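Local coordinates for protein DyP (PDB 3VXJ) that probably uses hydrogen peroxide at a heme b cofactor to oxidise dyes and phenols, as a dye-decolorizing peroxidase, and is captured here with 2,6-dimethoxyphenol bound, at residues G215-F220 with S361-G366; L272-D277 with E300-F305. All coordinates share one frame; numbering follows the deposited sequence.

In the fold
Contact 1 is core and contact 2 is surface, though both belong to the C-terminal DyP-type peroxidase region of the chain. In contact 1, strand 216-225 meets the loop that leaves its sheet neighbour, strand 353-360, and the surfaces that touch are a phenyl ring, an isoleucine and a backbone carbonyl. Contact 2 joins two loops, one on each side of helix 279-282, and works through a proline, an arginine and two waters between the backbones. The two hold no element in common: their centres lie about 31 Å apart and their nearest atoms about 15 Å. Along the chain, contact 2 is nested within the long excursion that contact 1 closes.

Contact 1 of 2, residues G215-F220 with S361-G366; sequences GSFMAF and SIIGNG
Phe-217 and Ile-363 supply the apolar part of this buried contact. CB of Phe-217 lies 3.6 Å from CG1 of Ile-363, and CD1 of Ile-363 follows at 4.0 Å from CD1 of the Phe-217 ring, so the isoleucine's ethyl branch lies obliquely against CB and the near part of the ring. The two side chains cross at about a right angle. In Ile-363 CG1 stands anti to the carbonyl carbon (chi1 -67°), which sends this longer branch rather than CG2 to the phenylalanine.

The polar part is a backbone oxygen at a ring edge. O of Ser-361 sits near the plane of the Phe-217 ring, 3.2 Å from CD2 and 3.4 Å from CE2, where it faces the weakly positive C-H rim instead of the pi cloud. Ser-216 and Ser-361 have the closest alpha carbons, 5.3 Å from CA to CA, yet their hydroxyls bond elsewhere: OG of Ser-216 to O of Ile-197, and OG of Ser-361 to O of Gly-195. Backbone hydrogen bonding of Phe-217 with Gln-360 holds the two chains together just before the second leaves the sheet.

Within 361-366 the loop folds on itself, N of Asn-365 reaching O of Ile-362 at 3.0 Å, and Gly-366 takes the N-cap position of helix 367-375. Further out, the rings of Phe-90 and Phe-429 meet that of Phe-217 at inclined angles, and Asp-87 accepts a hydrogen bond from N of Ile-363.

Strand 216-225 is an inner strand of a four-stranded antiparallel sheet, between 353-360 and 420-430, with strand order 2-3-1-4. The contact therefore packs a strand-to-helix connection against the sheet of the C-terminal ferredoxin-like half of the DyP fold.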
loop_
_atom_site.group_PDB
_atom_site.type_symbol
_atom_site.label_atom_id
_atom_site.label_comp_id
_atom_site.label_asym_id
_atom_site.label_seq_id
_atom_site.Cartn_x
_atom_site.Cartn_y
_atom_site.Cartn_z
ATOM N N GLY A 215 -18.063 1.940 -3.034
ATOM C CA GLY A 215 -17.163 1.742 -1.909
ATOM C C GLY A 215 -15.919 0.995 -2.362
ATOM O O GLY A 215 -15.745 0.701 -3.547
ATOM N N SER A 216 -15.037 0.693 -1.413
ATOM C CA SER A 216 -13.867 -0.139 -1.703
ATOM C C SER A 216 -13.374 -0.782 -0.417
ATOM O O SER A 216 -13.626 -0.272 0.682
ATOM C CB SER A 216 -12.743 0.708 -2.331
ATOM O OG SER A 216 -11.658 -0.108 -2.770
ATOM N N PHE A 217 -12.672 -1.908 -0.549
ATOM C CA PHE A 217 -12.024 -2.524 0.608
ATOM C C PHE A 217 -10.590 -2.059 0.742
ATOM O O PHE A 217 -9.826 -2.083 -0.233
ATOM C CB PHE A 217 -12.036 -4.053 0.527
ATOM C CG PHE A 217 -13.401 -4.656 0.677
ATOM C CD1 PHE A 217 -13.971 -4.851 1.939
ATOM C CD2 PHE A 217 -14.137 -5.002 -0.446
ATOM C CE1 PHE A 217 -15.246 -5.400 2.070
ATOM C CE2 PHE A 217 -15.405 -5.561 -0.326
ATOM C CZ PHE A 217 -15.964 -5.754 0.933
ATOM N N MET A 218 -10.238 -1.634 1.952
ATOM C CA MET A 218 -8.865 -1.327 2.311
ATOM C C MET A 218 -8.213 -2.487 3.056
ATOM O O MET A 218 -8.774 -3.028 4.022
ATOM C CB MET A 218 -8.820 -0.086 3.198
ATOM C CG MET A 218 -7.383 0.330 3.548
ATOM S SD MET A 218 -7.182 1.242 5.081
ATOM C CE MET A 218 -7.868 2.823 4.615
ATOM N N ALA A 219 -7.015 -2.855 2.607
ATOM C CA ALA A 219 -6.100 -3.663 3.398
ATOM C C ALA A 219 -5.121 -2.673 4.027
ATOM O O ALA A 219 -4.344 -2.013 3.332
ATOM C CB ALA A 219 -5.370 -4.666 2.522
ATOM N N PHE A 220 -5.212 -2.544 5.344
ATOM C CA PHE A 220 -4.279 -1.750 6.116
ATOM C C PHE A 220 -3.229 -2.675 6.735
ATOM O O PHE A 220 -3.564 -3.727 7.286
ATOM C CB PHE A 220 -5.000 -0.977 7.232
ATOM C CG PHE A 220 -4.062 -0.171 8.074
ATOM C CD1 PHE A 220 -3.616 1.059 7.623
ATOM C CD2 PHE A 220 -3.588 -0.648 9.292
ATOM C CE1 PHE A 220 -2.713 1.804 8.366
ATOM C CE2 PHE A 220 -2.683 0.092 10.034
ATOM C CZ PHE A 220 -2.252 1.317 9.574
ATOM N N SER A 361 -11.680 -3.904 -4.966
ATOM C CA SER A 361 -13.028 -4.411 -4.738
ATOM C C SER A 361 -13.029 -5.806 -4.106
ATOM O O SER A 361 -13.963 -6.142 -3.380
ATOM C CB SER A 361 -13.819 -4.428 -6.042
ATOM O OG SER A 361 -13.187 -5.319 -6.946
ATOM N N ILE A 362 -12.004 -6.609 -4.399
ATOM C CA ILE A 362 -11.947 -7.997 -3.931
ATOM C C ILE A 362 -10.603 -8.156 -3.255
ATOM O O ILE A 362 -9.562 -8.149 -3.916
ATOM C CB ILE A 362 -12.114 -9.015 -5.088
ATOM C CG1 ILE A 362 -13.488 -8.859 -5.745
ATOM C CG2 ILE A 362 -11.932 -10.464 -4.585
ATOM C CD1 ILE A 362 -13.605 -9.500 -7.134
ATOM N N ILE A 363 -10.626 -8.240 -1.925
ATOM C CA ILE A 363 -9.385 -8.333 -1.149
ATOM C C ILE A 363 -8.512 -9.475 -1.670
ATOM O O ILE A 363 -7.299 -9.315 -1.852
ATOM C CB ILE A 363 -9.674 -8.479 0.363
ATOM C CG1 ILE A 363 -10.307 -7.187 0.892
ATOM C CG2 ILE A 363 -8.387 -8.799 1.138
ATOM C CD1 ILE A 363 -10.790 -7.279 2.340
ATOM N N GLY A 364 -9.145 -10.611 -1.944
ATOM C CA GLY A 364 -8.443 -11.803 -2.409
ATOM C C GLY A 364 -7.760 -11.679 -3.758
ATOM O O GLY A 364 -6.895 -12.483 -4.085
ATOM N N ASN A 365 -8.144 -10.669 -4.537
ATOM C CA ASN A 365 -7.571 -10.437 -5.858
ATOM C C ASN A 365 -6.515 -9.334 -5.886
ATOM O O ASN A 365 -5.765 -9.233 -6.851
ATOM C CB ASN A 365 -8.672 -10.089 -6.864
ATOM C CG ASN A 365 -9.495 -11.279 -7.259
ATOM O OD1 ASN A 365 -9.171 -12.431 -6.922
ATOM N ND2 ASN A 365 -10.563 -11.020 -7.991
ATOM N N GLY A 366 -6.478 -8.493 -4.857
ATOM C CA GLY A 366 -5.559 -7.355 -4.831
ATOM C C GLY A 366 -4.428 -7.642 -3.875
ATOM O O GLY A 366 -3.605 -8.516 -4.138
#

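Contact 2 of 2, residues L272-D277 with E300-F305; sequences LAPTAD and ETRCPF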
loop_
_atom_site.group_PDB
_atom_site.type_symbol
_atom_site.label_atom_id
_atom_site.label_comp_id
_atom_site.label_asym_id
_atom_site.label_seq_id
_atom_site.Cartn_x
_atom_site.Cartn_y
_atom_site.Cartn_z
ATOM N N LEU A 272 14.099 -0.528 -17.605
ATOM C CA LEU A 272 14.552 0.525 -18.535
ATOM C C LEU A 272 15.983 1.011 -18.286
ATOM O O LEU A 272 16.659 1.450 -19.221
ATOM C CB LEU A 272 13.605 1.725 -18.502
ATOM C CG LEU A 272 12.150 1.455 -18.887
ATOM C CD1 LEU A 272 11.336 2.748 -18.797
ATOM C CD2 LEU A 272 12.058 0.849 -20.284
ATOM N N ALA A 273 16.418 0.945 -17.031
ATOM C CA ALA A 273 17.732 1.421 -16.601
ATOM C C ALA A 273 18.423 0.276 -15.859
ATOM O O ALA A 273 18.539 0.292 -14.629
ATOM C CB ALA A 273 17.563 2.630 -15.699
ATOM N N PRO A 274 18.890 -0.742 -16.604
ATOM C CA PRO A 274 19.306 -1.981 -15.951
ATOM C C PRO A 274 20.686 -1.986 -15.293
ATOM O O PRO A 274 20.957 -2.907 -14.524
ATOM C CB PRO A 274 19.233 -3.013 -17.081
ATOM C CG PRO A 274 19.448 -2.235 -18.318
ATOM C CD PRO A 274 18.819 -0.886 -18.073
ATOM N N THR A 275 21.538 -1.002 -15.580
ATOM C CA THR A 275 22.911 -1.010 -15.047
ATOM C C THR A 275 23.313 0.186 -14.193
ATOM O O THR A 275 24.280 0.097 -13.441
ATOM C CB THR A 275 23.963 -1.195 -16.155
ATOM O OG1 THR A 275 23.825 -0.143 -17.116
ATOM C CG2 THR A 275 23.798 -2.560 -16.828
ATOM N N ALA A 276 22.598 1.297 -14.320
ATOM C CA ALA A 276 22.902 2.508 -13.559
ATOM C C ALA A 276 21.621 3.294 -13.408
ATOM O O ALA A 276 20.707 3.199 -14.243
ATOM C CB ALA A 276 23.958 3.350 -14.262
ATOM N N ASP A 277 21.548 4.068 -12.333
ATOM C CA ASP A 277 20.391 4.909 -12.092
ATOM C C ASP A 277 20.259 5.970 -13.191
ATOM O O ASP A 277 21.247 6.376 -13.821
ATOM C CB ASP A 277 20.502 5.532 -10.695
ATOM C CG ASP A 277 19.263 6.309 -10.283
ATOM O OD1 ASP A 277 18.167 6.103 -10.849
ATOM O OD2 ASP A 277 19.396 7.152 -9.377
ATOM N N GLU A 300 17.206 -12.849 -16.455
ATOM C CA GLU A 300 17.156 -11.918 -15.320
ATOM C C GLU A 300 18.169 -10.784 -15.397
ATOM O O GLU A 300 18.298 -10.015 -14.445
ATOM C CB GLU A 300 17.302 -12.667 -13.991
ATOM C CG GLU A 300 16.257 -13.741 -13.836
ATOM C CD GLU A 300 16.242 -14.351 -12.459
ATOM O OE1 GLU A 300 15.744 -13.680 -11.534
ATOM O OE2 GLU A 300 16.692 -15.521 -12.313
ATOM N N THR A 301 18.866 -10.629 -16.520
ATOM C CA THR A 301 19.819 -9.521 -16.575
ATOM C C THR A 301 19.169 -8.160 -16.357
ATOM O O THR A 301 19.651 -7.358 -15.555
ATOM C CB THR A 301 20.619 -9.511 -17.865
ATOM O OG1 THR A 301 21.429 -10.685 -17.876
ATOM C CG2 THR A 301 21.528 -8.264 -17.936
ATOM N N ARG A 302 18.071 -7.901 -17.051
ATOM C CA ARG A 302 17.450 -6.586 -16.916
ATOM C C ARG A 302 16.678 -6.423 -15.607
ATOM O O ARG A 302 16.639 -5.332 -15.056
ATOM C CB ARG A 302 16.571 -6.273 -18.126
ATOM C CG ARG A 302 17.359 -6.195 -19.425
ATOM C CD ARG A 302 16.522 -5.697 -20.599
ATOM N NE ARG A 302 16.303 -4.258 -20.527
ATOM C CZ ARG A 302 17.127 -3.334 -21.015
ATOM N NH1 ARG A 302 18.252 -3.678 -21.611
ATOM N NH2 ARG A 302 16.831 -2.046 -20.886
ATOM N N CYS A 303 16.052 -7.493 -15.125
ATOM C CA CYS A 303 15.284 -7.455 -13.869
ATOM C C CYS A 303 15.148 -8.865 -13.315
ATOM O O CYS A 303 14.766 -9.770 -14.060
ATOM C CB CYS A 303 13.881 -6.872 -14.112
ATOM S SG CYS A 303 12.926 -6.560 -12.610
ATOM N N PRO A 304 15.426 -9.065 -12.003
ATOM C CA PRO A 304 15.129 -10.392 -11.438
ATOM C C PRO A 304 13.653 -10.758 -11.552
ATOM O O PRO A 304 12.788 -9.871 -11.560
ATOM C CB PRO A 304 15.525 -10.255 -9.959
ATOM C CG PRO A 304 16.470 -9.059 -9.921
ATOM C CD PRO A 304 15.929 -8.131 -10.971
ATOM N N PHE A 305 13.369 -12.051 -11.622
ATOM C CA PHE A 305 11.981 -12.508 -11.658
ATOM C C PHE A 305 11.242 -12.177 -10.364
ATOM O O PHE A 305 10.027 -11.968 -10.386
ATOM C CB PHE A 305 11.888 -14.014 -11.917
ATOM C CG PHE A 305 12.501 -14.459 -13.220
ATOM C CD1 PHE A 305 12.235 -13.788 -14.413
ATOM C CD2 PHE A 305 13.315 -15.595 -13.259
ATOM C CE1 PHE A 305 12.799 -14.217 -15.618
ATOM C CE2 PHE A 305 13.886 -16.019 -14.454
ATOM C CZ PHE A 305 13.618 -15.333 -15.632
HETATM O O HOH W 1 18.840 -4.520 -13.464
HETATM O O HOH W 2 21.736 -5.594 -14.994
#
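Pro-274 and Arg-302 lie side by side and point the same way, CG of the proline packing over one face of the guanidinium group. CG of Pro-274 stands 3.5 Å above the guanidinium plane, offset toward its rim, and is 3.7 Å from CZ of Arg-302. CD of Pro-274 comes to 3.6 Å from NH2 of Arg-302. A bend at chi3 (76°) turns the end of the chain across toward the proline.

At the proline's carbonyl, away from the guanidinium, two waters lie within hydrogen-bonding distance of both backbones. O of Pro-274 is 2.9 Å from the first water, which also lies 2.8 Å from O of Arg-302. The second lies 2.8 Å from O of Pro-274 and close to O of Thr-301. Each has more acceptors near it than protons to give, so the proline carbonyl may share them.

Partners beyond the proline place the guanidinium: NE forms a salt bridge with Asp-295, and NH2 gives a hydrogen bond to O of Asp-271. The loop 300-305 is braced by its own first residue, N of Phe-305 donating to OE1 of Glu-300 over 2.9 Å on the anti side of the carboxylate, 33° out of its plane. This surface loop runs on into helix 308-312, whose first residue, His-308, is the axial ligand of the heme iron.

With NE paired to the carboxylate of Asp-295 and NH2 bonded to the backbone O of Asp-271, the arginine offers a flat face to a nonpolar ring. Van der Waals packing and intervening waters join these loops, and the positive charge of Arg-302 is probably balanced at least in part by Asp-295.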